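Local coordinates for major capsid protein P2 (Pseudoalteromonas phage pm2, PDB 2VVF), which forms the outer protein shell of the virion as a homotrimeric capsomer whose subunits each carry two jelly rolls, at residues L98-M103 against G227-S232; L5-I10 against I21-G26; D204-Q209 against F223-D228. All blocks are in the same frame, centred on the assembly; numbering follows the deposited sequence.

Contact 1: residues L98-M103 against G227-S232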
loop_
_atom_site.group_PDB
_atom_site.type_symbol
_atom_site.label_atom_id
_atom_site.label_comp_id
_atom_site.label_asym_id
_atom_site.label_seq_id
_atom_site.Cartn_x
_atom_site.Cartn_y
_atom_site.Cartn_z
ATOM N N LEU A 98 -8.417 3.424 -8.479
ATOM C CA LEU A 98 -7.904 3.475 -9.844
ATOM C C LEU A 98 -8.487 4.647 -10.630
ATOM O O LEU A 98 -7.777 5.327 -11.370
ATOM C CB LEU A 98 -8.190 2.158 -10.572
ATOM C CG LEU A 98 -7.163 1.035 -10.406
ATOM C CD1 LEU A 98 -7.591 -0.206 -11.173
ATOM C CD2 LEU A 98 -5.781 1.494 -10.847
ATOM N N VAL A 99 -9.787 4.877 -10.469
ATOM C CA VAL A 99 -10.457 5.970 -11.164
ATOM C C VAL A 99 -9.945 7.320 -10.672
ATOM O O VAL A 99 -9.739 8.243 -11.459
ATOM C CB VAL A 99 -11.993 5.870 -11.030
ATOM C CG1 VAL A 99 -12.654 7.177 -11.440
ATOM C CG2 VAL A 99 -12.527 4.715 -11.858
ATOM N N GLN A 100 -9.737 7.425 -9.363
ATOM C CA GLN A 100 -9.254 8.658 -8.752
ATOM C C GLN A 100 -7.812 8.974 -9.141
ATOM O O GLN A 100 -7.421 10.140 -9.209
ATOM C CB GLN A 100 -9.387 8.586 -7.229
ATOM C CG GLN A 100 -9.462 9.941 -6.545
ATOM C CD GLN A 100 -10.401 10.899 -7.251
ATOM O OE1 GLN A 100 -10.030 11.540 -8.235
ATOM N NE2 GLN A 100 -11.627 11.003 -6.750
ATOM N N GLN A 101 -7.024 7.932 -9.393
ATOM C CA GLN A 101 -5.626 8.106 -9.781
ATOM C C GLN A 101 -5.500 8.439 -11.264
ATOM O O GLN A 101 -4.782 9.365 -11.642
ATOM C CB GLN A 101 -4.818 6.846 -9.469
ATOM C CG GLN A 101 -4.927 6.371 -8.035
ATOM C CD GLN A 101 -4.539 4.914 -7.875
ATOM O OE1 GLN A 101 -4.121 4.262 -8.830
ATOM N NE2 GLN A 101 -4.685 4.393 -6.665
ATOM N N ARG A 102 -6.192 7.668 -12.096
ATOM C CA ARG A 102 -6.151 7.857 -13.545
ATOM C C ARG A 102 -6.800 9.166 -13.983
ATOM O O ARG A 102 -6.539 9.662 -15.078
ATOM C CB ARG A 102 -6.823 6.678 -14.256
ATOM C CG ARG A 102 -6.246 5.316 -13.893
ATOM C CD ARG A 102 -7.144 4.192 -14.376
ATOM N NE ARG A 102 -6.404 2.950 -14.577
ATOM C CZ ARG A 102 -6.974 1.772 -14.804
ATOM N NH1 ARG A 102 -6.224 0.692 -14.974
ATOM N NH2 ARG A 102 -8.295 1.675 -14.856
ATOM N N MET A 103 -7.650 9.721 -13.126
ATOM C CA MET A 103 -8.342 10.967 -13.438
ATOM C C MET A 103 -7.387 12.142 -13.636
ATOM O O MET A 103 -7.787 13.202 -14.116
ATOM C CB MET A 103 -9.374 11.287 -12.354
ATOM C CG MET A 103 -9.311 12.706 -11.819
ATOM S SD MET A 103 -10.600 13.022 -10.589
ATOM C CE MET A 103 -9.711 14.049 -9.422
ATOM N N GLY A 227 -5.023 10.910 0.581
ATOM C CA GLY A 227 -5.150 10.558 -0.829
ATOM C C GLY A 227 -6.528 10.957 -1.338
ATOM O O GLY A 227 -6.851 10.756 -2.506
ATOM N N ASP A 228 -7.336 11.522 -0.446
ATOM C CA ASP A 228 -8.682 11.964 -0.793
ATOM C C ASP A 228 -8.639 13.359 -1.409
ATOM O O ASP A 228 -8.224 14.322 -0.761
ATOM C CB ASP A 228 -9.580 11.959 0.444
ATOM C CG ASP A 228 -11.015 12.325 0.122
ATOM O OD1 ASP A 228 -11.362 12.368 -1.078
ATOM O OD2 ASP A 228 -11.794 12.573 1.066
ATOM N N VAL A 229 -9.059 13.458 -2.667
ATOM C CA VAL A 229 -9.054 14.728 -3.384
ATOM C C VAL A 229 -9.984 15.760 -2.751
ATOM O O VAL A 229 -9.778 16.963 -2.901
ATOM C CB VAL A 229 -9.369 14.530 -4.881
ATOM C CG1 VAL A 229 -10.824 14.124 -5.074
ATOM C CG2 VAL A 229 -9.055 15.792 -5.663
ATOM N N TYR A 230 -11.006 15.280 -2.048
ATOM C CA TYR A 230 -11.988 16.152 -1.409
ATOM C C TYR A 230 -11.467 16.793 -0.130
ATOM O O TYR A 230 -12.173 17.566 0.520
ATOM C CB TYR A 230 -13.268 15.375 -1.100
ATOM C CG TYR A 230 -14.095 15.044 -2.316
ATOM C CD1 TYR A 230 -14.916 15.999 -2.901
ATOM C CD2 TYR A 230 -14.061 13.773 -2.878
ATOM C CE1 TYR A 230 -15.680 15.700 -4.013
ATOM C CE2 TYR A 230 -14.821 13.463 -3.991
ATOM C CZ TYR A 230 -15.630 14.430 -4.553
ATOM O OH TYR A 230 -16.393 14.127 -5.659
ATOM N N GLN A 231 -10.238 16.454 0.240
ATOM C CA GLN A 231 -9.635 17.002 1.447
ATOM C C GLN A 231 -8.825 18.239 1.082
ATOM O O GLN A 231 -8.448 19.029 1.948
ATOM C CB GLN A 231 -8.730 15.964 2.117
ATOM C CG GLN A 231 -9.457 14.954 2.992
ATOM C CD GLN A 231 -10.838 15.417 3.413
ATOM O OE1 GLN A 231 -10.978 16.322 4.235
ATOM N NE2 GLN A 231 -11.867 14.771 2.879
ATOM N N SER A 232 -8.562 18.397 -0.209
ATOM C CA SER A 232 -7.799 19.535 -0.702
ATOM C C SER A 232 -8.594 20.828 -0.553
ATOM O O SER A 232 -9.811 20.804 -0.369
ATOM C CB SER A 232 -7.411 19.322 -2.167
ATOM O OG SER A 232 -8.559 19.272 -2.993
#

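Contact 2: residues L5-I10 against I21-G26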
loop_
_atom_site.group_PDB
_atom_site.type_symbol
_atom_site.label_atom_id
_atom_site.label_comp_id
_atom_site.label_asym_id
_atom_site.label_seq_id
_atom_site.Cartn_x
_atom_site.Cartn_y
_atom_site.Cartn_z
ATOM N N LEU A 5 5.584 3.354 -25.380
ATOM C CA LEU A 5 6.257 3.807 -26.590
ATOM C C LEU A 5 7.560 4.550 -26.341
ATOM O O LEU A 5 7.678 5.333 -25.397
ATOM C CB LEU A 5 5.324 4.714 -27.398
ATOM C CG LEU A 5 4.526 4.086 -28.541
ATOM C CD1 LEU A 5 3.911 2.763 -28.109
ATOM C CD2 LEU A 5 3.450 5.052 -29.009
ATOM N N ASN A 6 8.519 4.338 -27.235
ATOM C CA ASN A 6 9.790 5.040 -27.184
ATOM C C ASN A 6 9.579 6.324 -27.976
ATOM O O ASN A 6 9.579 6.307 -29.206
ATOM C CB ASN A 6 10.891 4.201 -27.839
ATOM C CG ASN A 6 11.592 3.283 -26.854
ATOM O OD1 ASN A 6 12.053 3.717 -25.800
ATOM N ND2 ASN A 6 11.687 2.006 -27.204
ATOM N N LEU A 7 9.338 7.422 -27.268
ATOM C CA LEU A 7 9.084 8.705 -27.910
ATOM C C LEU A 7 10.144 9.057 -28.950
ATOM O O LEU A 7 11.283 8.593 -28.876
ATOM C CB LEU A 7 8.975 9.818 -26.866
ATOM C CG LEU A 7 7.560 10.276 -26.504
ATOM C CD1 LEU A 7 6.533 9.213 -26.863
ATOM C CD2 LEU A 7 7.470 10.642 -25.032
ATOM N N ASN A 8 9.758 9.880 -29.920
ATOM C CA ASN A 8 10.675 10.309 -30.968
ATOM C C ASN A 8 11.889 10.984 -30.343
ATOM O O ASN A 8 11.815 11.504 -29.228
ATOM C CB ASN A 8 9.979 11.268 -31.935
ATOM C CG ASN A 8 9.188 10.542 -33.006
ATOM O OD1 ASN A 8 9.383 9.349 -33.235
ATOM N ND2 ASN A 8 8.287 11.261 -33.666
ATOM N N SER A 9 13.006 10.965 -31.061
ATOM C CA SER A 9 14.236 11.568 -30.568
ATOM C C SER A 9 14.054 13.053 -30.263
ATOM O O SER A 9 13.396 13.773 -31.013
ATOM C CB SER A 9 15.366 11.368 -31.580
ATOM O OG SER A 9 16.291 12.440 -31.533
ATOM N N ILE A 10 14.632 13.502 -29.151
ATOM C CA ILE A 10 14.550 14.907 -28.766
ATOM C C ILE A 10 15.526 15.710 -29.620
ATOM O O ILE A 10 16.729 15.443 -29.624
ATOM C CB ILE A 10 14.802 15.108 -27.254
ATOM C CG1 ILE A 10 13.770 14.333 -26.433
ATOM C CG2 ILE A 10 14.757 16.587 -26.898
ATOM C CD1 ILE A 10 14.041 14.340 -24.945
ATOM N N ILE A 21 9.994 18.577 -25.686
ATOM C CA ILE A 21 9.472 17.236 -25.905
ATOM C C ILE A 21 8.057 17.372 -26.451
ATOM O O ILE A 21 7.095 17.486 -25.693
ATOM C CB ILE A 21 9.493 16.386 -24.617
ATOM C CG1 ILE A 21 10.933 16.136 -24.168
ATOM C CG2 ILE A 21 8.764 15.064 -24.841
ATOM C CD1 ILE A 21 11.039 15.315 -22.905
ATOM N N LYS A 22 7.944 17.409 -27.773
ATOM C CA LYS A 22 6.647 17.556 -28.417
ATOM C C LYS A 22 5.895 16.233 -28.429
ATOM O O LYS A 22 6.333 15.261 -29.046
ATOM C CB LYS A 22 6.809 18.107 -29.833
ATOM C CG LYS A 22 7.696 19.339 -29.906
ATOM C CD LYS A 22 7.539 20.065 -31.228
ATOM C CE LYS A 22 8.179 21.442 -31.174
ATOM N NZ LYS A 22 7.795 22.282 -32.341
ATOM N N LEU A 23 4.771 16.201 -27.725
ATOM C CA LEU A 23 3.965 14.993 -27.625
ATOM C C LEU A 23 2.864 14.939 -28.677
ATOM O O LEU A 23 2.131 15.909 -28.879
ATOM C CB LEU A 23 3.371 14.866 -26.221
ATOM C CG LEU A 23 4.374 15.004 -25.073
ATOM C CD1 LEU A 23 3.658 15.273 -23.760
ATOM C CD2 LEU A 23 5.244 13.759 -24.971
ATOM N N PRO A 24 2.759 13.794 -29.342
ATOM C CA PRO A 24 1.747 13.584 -30.366
ATOM C C PRO A 24 0.351 13.580 -29.752
ATOM O O PRO A 24 0.106 12.915 -28.745
ATOM C CB PRO A 24 2.096 12.199 -30.906
ATOM C CG PRO A 24 3.579 12.125 -30.773
ATOM C CD PRO A 24 3.957 12.968 -29.574
ATOM N N ILE A 25 -0.555 14.336 -30.362
ATOM C CA ILE A 25 -1.925 14.439 -29.873
ATOM C C ILE A 25 -2.785 13.259 -30.315
ATOM O O ILE A 25 -2.589 12.705 -31.398
ATOM C CB ILE A 25 -2.565 15.780 -30.287
ATOM C CG1 ILE A 25 -2.022 16.921 -29.423
ATOM C CG2 ILE A 25 -4.082 15.699 -30.185
ATOM C CD1 ILE A 25 -0.567 17.238 -29.674
ATOM N N GLY A 26 -3.740 12.879 -29.473
ATOM C CA GLY A 26 -4.638 11.778 -29.794
ATOM C C GLY A 26 -4.943 10.870 -28.608
ATOM O O GLY A 26 -6.095 10.495 -28.389
#

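Contact 3: residues D204-Q209 against F223-D228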
loop_
_atom_site.group_PDB
_atom_site.type_symbol
_atom_site.label_atom_id
_atom_site.label_comp_id
_atom_site.label_asym_id
_atom_site.label_seq_id
_atom_site.Cartn_x
_atom_site.Cartn_y
_atom_site.Cartn_z
ATOM N N ASP A 204 6.232 17.736 10.133
ATOM C CA ASP A 204 6.992 16.696 9.450
ATOM C C ASP A 204 6.637 15.297 9.952
ATOM O O ASP A 204 6.747 14.318 9.213
ATOM C CB ASP A 204 8.494 16.953 9.593
ATOM C CG ASP A 204 8.957 18.156 8.788
ATOM O OD1 ASP A 204 8.098 18.850 8.201
ATOM O OD2 ASP A 204 10.182 18.406 8.739
ATOM N N TYR A 205 6.207 15.210 11.208
ATOM C CA TYR A 205 5.824 13.928 11.789
ATOM C C TYR A 205 4.523 13.445 11.160
ATOM O O TYR A 205 4.377 12.265 10.839
ATOM C CB TYR A 205 5.674 14.044 13.310
ATOM C CG TYR A 205 5.071 12.819 13.962
ATOM C CD1 TYR A 205 5.831 11.675 14.175
ATOM C CD2 TYR A 205 3.742 12.804 14.359
ATOM C CE1 TYR A 205 5.282 10.550 14.764
ATOM C CE2 TYR A 205 3.183 11.685 14.950
ATOM C CZ TYR A 205 3.958 10.562 15.151
ATOM O OH TYR A 205 3.405 9.447 15.738
ATOM N N ILE A 206 3.582 14.365 10.973
ATOM C CA ILE A 206 2.303 14.027 10.361
ATOM C C ILE A 206 2.513 13.605 8.909
ATOM O O ILE A 206 1.881 12.663 8.430
ATOM C CB ILE A 206 1.294 15.183 10.473
ATOM C CG1 ILE A 206 1.050 15.536 11.943
ATOM C CG2 ILE A 206 -0.013 14.809 9.804
ATOM C CD1 ILE A 206 0.364 16.872 12.148
ATOM N N LEU A 207 3.413 14.297 8.218
ATOM C CA LEU A 207 3.715 13.979 6.828
ATOM C C LEU A 207 4.209 12.538 6.725
ATOM O O LEU A 207 3.664 11.738 5.965
ATOM C CB LEU A 207 4.779 14.933 6.276
ATOM C CG LEU A 207 4.343 16.351 5.900
ATOM C CD1 LEU A 207 5.557 17.212 5.597
ATOM C CD2 LEU A 207 3.385 16.336 4.718
ATOM N N GLU A 208 5.246 12.218 7.493
ATOM C CA GLU A 208 5.815 10.875 7.501
ATOM C C GLU A 208 4.777 9.849 7.945
ATOM O O GLU A 208 4.818 8.689 7.537
ATOM C CB GLU A 208 7.022 10.817 8.439
ATOM C CG GLU A 208 8.191 11.682 8.005
ATOM C CD GLU A 208 9.359 11.602 8.966
ATOM O OE1 GLU A 208 9.160 11.867 10.170
ATOM O OE2 GLU A 208 10.475 11.266 8.519
ATOM N N GLN A 209 3.852 10.288 8.792
ATOM C CA GLN A 209 2.796 9.421 9.301
ATOM C C GLN A 209 1.915 8.906 8.168
ATOM O O GLN A 209 1.218 7.899 8.316
ATOM C CB GLN A 209 1.945 10.182 10.319
ATOM C CG GLN A 209 1.184 9.300 11.288
ATOM C CD GLN A 209 0.173 10.084 12.100
ATOM O OE1 GLN A 209 -0.964 10.280 11.677
ATOM N NE2 GLN A 209 0.593 10.560 13.264
ATOM N N PHE A 223 -2.546 18.828 1.768
ATOM C CA PHE A 223 -3.990 18.848 1.987
ATOM C C PHE A 223 -4.641 17.554 1.506
ATOM O O PHE A 223 -5.862 17.412 1.550
ATOM C CB PHE A 223 -4.628 20.042 1.271
ATOM C CG PHE A 223 -4.188 21.378 1.798
ATOM C CD1 PHE A 223 -4.519 21.775 3.084
ATOM C CD2 PHE A 223 -3.462 22.246 1.001
ATOM C CE1 PHE A 223 -4.117 23.010 3.569
ATOM C CE2 PHE A 223 -3.061 23.481 1.479
ATOM C CZ PHE A 223 -3.388 23.862 2.765
ATOM N N MET A 224 -3.821 16.618 1.038
ATOM C CA MET A 224 -4.320 15.339 0.542
ATOM C C MET A 224 -3.546 14.173 1.145
ATOM O O MET A 224 -3.234 13.201 0.456
ATOM C CB MET A 224 -4.222 15.284 -0.987
ATOM C CG MET A 224 -5.186 16.211 -1.707
ATOM S SD MET A 224 -5.427 15.746 -3.430
ATOM C CE MET A 224 -3.732 15.449 -3.941
ATOM N N LEU A 225 -3.241 14.275 2.434
ATOM C CA LEU A 225 -2.485 13.243 3.136
ATOM C C LEU A 225 -3.114 11.850 3.043
ATOM O O LEU A 225 -2.406 10.845 2.953
ATOM C CB LEU A 225 -2.260 13.644 4.597
ATOM C CG LEU A 225 -1.198 14.722 4.833
ATOM C CD1 LEU A 225 -1.330 15.323 6.226
ATOM C CD2 LEU A 225 0.201 14.163 4.617
ATOM N N GLU A 226 -4.440 11.795 3.059
ATOM C CA GLU A 226 -5.156 10.524 2.976
ATOM C C GLU A 226 -5.304 10.034 1.538
ATOM O O GLU A 226 -5.691 8.890 1.303
ATOM C CB GLU A 226 -6.542 10.652 3.603
ATOM C CG GLU A 226 -6.541 10.860 5.104
ATOM C CD GLU A 226 -7.943 10.982 5.658
ATOM O OE1 GLU A 226 -8.582 12.032 5.436
ATOM O OE2 GLU A 226 -8.424 10.010 6.277
ATOM N N GLY A 227 -5.023 10.910 0.581
ATOM C CA GLY A 227 -5.150 10.558 -0.829
ATOM C C GLY A 227 -6.528 10.957 -1.338
ATOM O O GLY A 227 -6.851 10.756 -2.506
ATOM N N ASP A 228 -7.336 11.522 -0.446
ATOM C CA ASP A 228 -8.682 11.964 -0.793
ATOM C C ASP A 228 -8.639 13.359 -1.409
ATOM O O ASP A 228 -8.224 14.322 -0.761
ATOM C CB ASP A 228 -9.580 11.959 0.444
ATOM C CG ASP A 228 -11.015 12.325 0.122
ATOM O OD1 ASP A 228 -11.362 12.368 -1.078
ATOM O OD2 ASP A 228 -11.794 12.573 1.066
#

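Contact 1: residues L98-M103 against G227-S232
Val229 meets Gln100 and Met103 where a helix of the N-terminal jelly roll meets a loop of the C-terminal one, in this double jelly-roll subunit. Gln100 lies on helix 97-102 of the N-terminal half. Val229 opens a short 3-10 segment, residues 229-231, in the C-terminal half. The two methyls of Val229 divide the work. CG1 sits between the backbone N and the carbonyl carbon (chi1 70°) and faces the end of Gln100. The two side chains cross at about a right angle, and Gln100 CD lies 3.9 Å from Val229 CG1. Gln100 gets there by a bend at chi2 (45°), which turns its amide away from the line of the chain. CG2 lies anti to the backbone N and meets Met103 tip to tip, with Met103 CE 4.2 Å from Val229 CG2. No hydrogen bond crosses between the segments, so the touch is light packing.

The loop of Val229 is shaped from within by Asp228. Its OD1 accepts from Tyr230 N at 3.1 Å, which makes an Asx turn. Its OD2 accepts from Gln231 NE2, met from above the carboxylate plane. Outside the two segments, Arg102 of the third subunit forms a salt bridge with the same OD2. The contact therefore lies beside a trimer interface. Val229 O accepts from both Ser232 N and Ser232 OG, and the hydroxyl lies nearly along the C=O axis, with Ser232 OG 2.6 Å from Val229 O.

Contact 2: residues L5-I10 against I21-G26
Leu7 and Ile10 lean on Leu23 and Ile21 in the N-terminal jelly roll. Segment 5-10 starts at the end of strand 3-6, where the backbone of Leu5 is hydrogen-bonded to Ala133. Asn6 turns to the trimer interface, and its N hydrogen-bonds to Asp196 OD2 of the second subunit. The chain then leaves the strand, and Leu7 makes the first touch. Its CB is directed toward segment 21-26. One methyl does the touching: Leu7 CD2 lies 3.8 Å from Leu23 CD2, and the two side chains cross obliquely. Leu23 presents that methyl with its CG anti to the carbonyl carbon (chi1 -51°).

Three residues on, Ile10 makes the second touch. Its chain is extended beyond CG1 (chi2 173°), which carries CD1 out to Ile21. There Ile10 CD1 lies 3.7 Å from Ile21 CG1 and 3.8 Å from Ile21 CD1. The end of Ile10 thus lies against the CG1-CD1 arm of Ile21, the two side chains crossing at a slant. No hydrogen bond joins the segments, and only methyl and methylene groups meet.

The contact bridges the two sheets of the jelly roll. On one side, Leu7 and Ile10 also pack on strand 128-136. On the other, Ile21 and Leu23 belong to strand 18-23, hydrogen-bonded to strand 114-120, and both rest on strand 28-37.

Contact 3: residues D204-Q209 against F223-D228
Leu225 directs its CB toward helix 200-209 and is met by two neighbours on it, Ile206 and Leu207. The helix and the loop belong to the C-terminal jelly roll. Leu225 crosses each of the two side chains at about a right angle. Its two methyls are shared out between them. CD1 goes to Ile206, with Leu225 CD1 3.8 Å from Ile206 CG2. CD2 goes to Leu207, with Leu225 CD2 3.9 Å from Leu207 CD2. Leu225 CD2 also comes within 4.2 Å of Leu207 CA, so it lies close to the helix backbone.

The helix residues offer different branches. With CG1 anti to the carbonyl carbon (chi1 -59°), the CG2 methyl of Ile206 lies anti to the backbone N and faces Leu225, while the longer arm leads away. Leu207 starts out away from the loop, and only its CD2 methyl comes back to Leu225. Leu225 is the second residue of a type I beta turn from Met224 to Gly227, in which Gly227 N hydrogen-bonds to Met224 O at 2.9 Å.

Around the contact, Leu207 also packs on strand 218-222, and Ile206 on Phe4 of the third subunit. Glu226, next in the turn, forms a salt bridge with Arg102 of that subunit. The pairing of helix and turn itself is wholly apolar. It carries no directional bond, and its hold comes from burying three branched side chains.

Overall arrangement
From the N terminus, contact 2 comes first. It closes a short loop from the end of strand 3-6 to strand 18-23, within the N-terminal jelly roll. Contact 1 opens later, on helix 97-102, and closes only at residues 227-232. Its long span takes in most of the C-terminal jelly roll and joins the two halves. Contact 3 opens inside that span, on helix 200-209, and ends on the same loop, at 223-228. Contacts 1 and 3 share Gly227 and Asp228, and their centres are 14 Å apart. Contact 2 stands apart, its centre about 35 Å from that of contact 3, across the chain's centre.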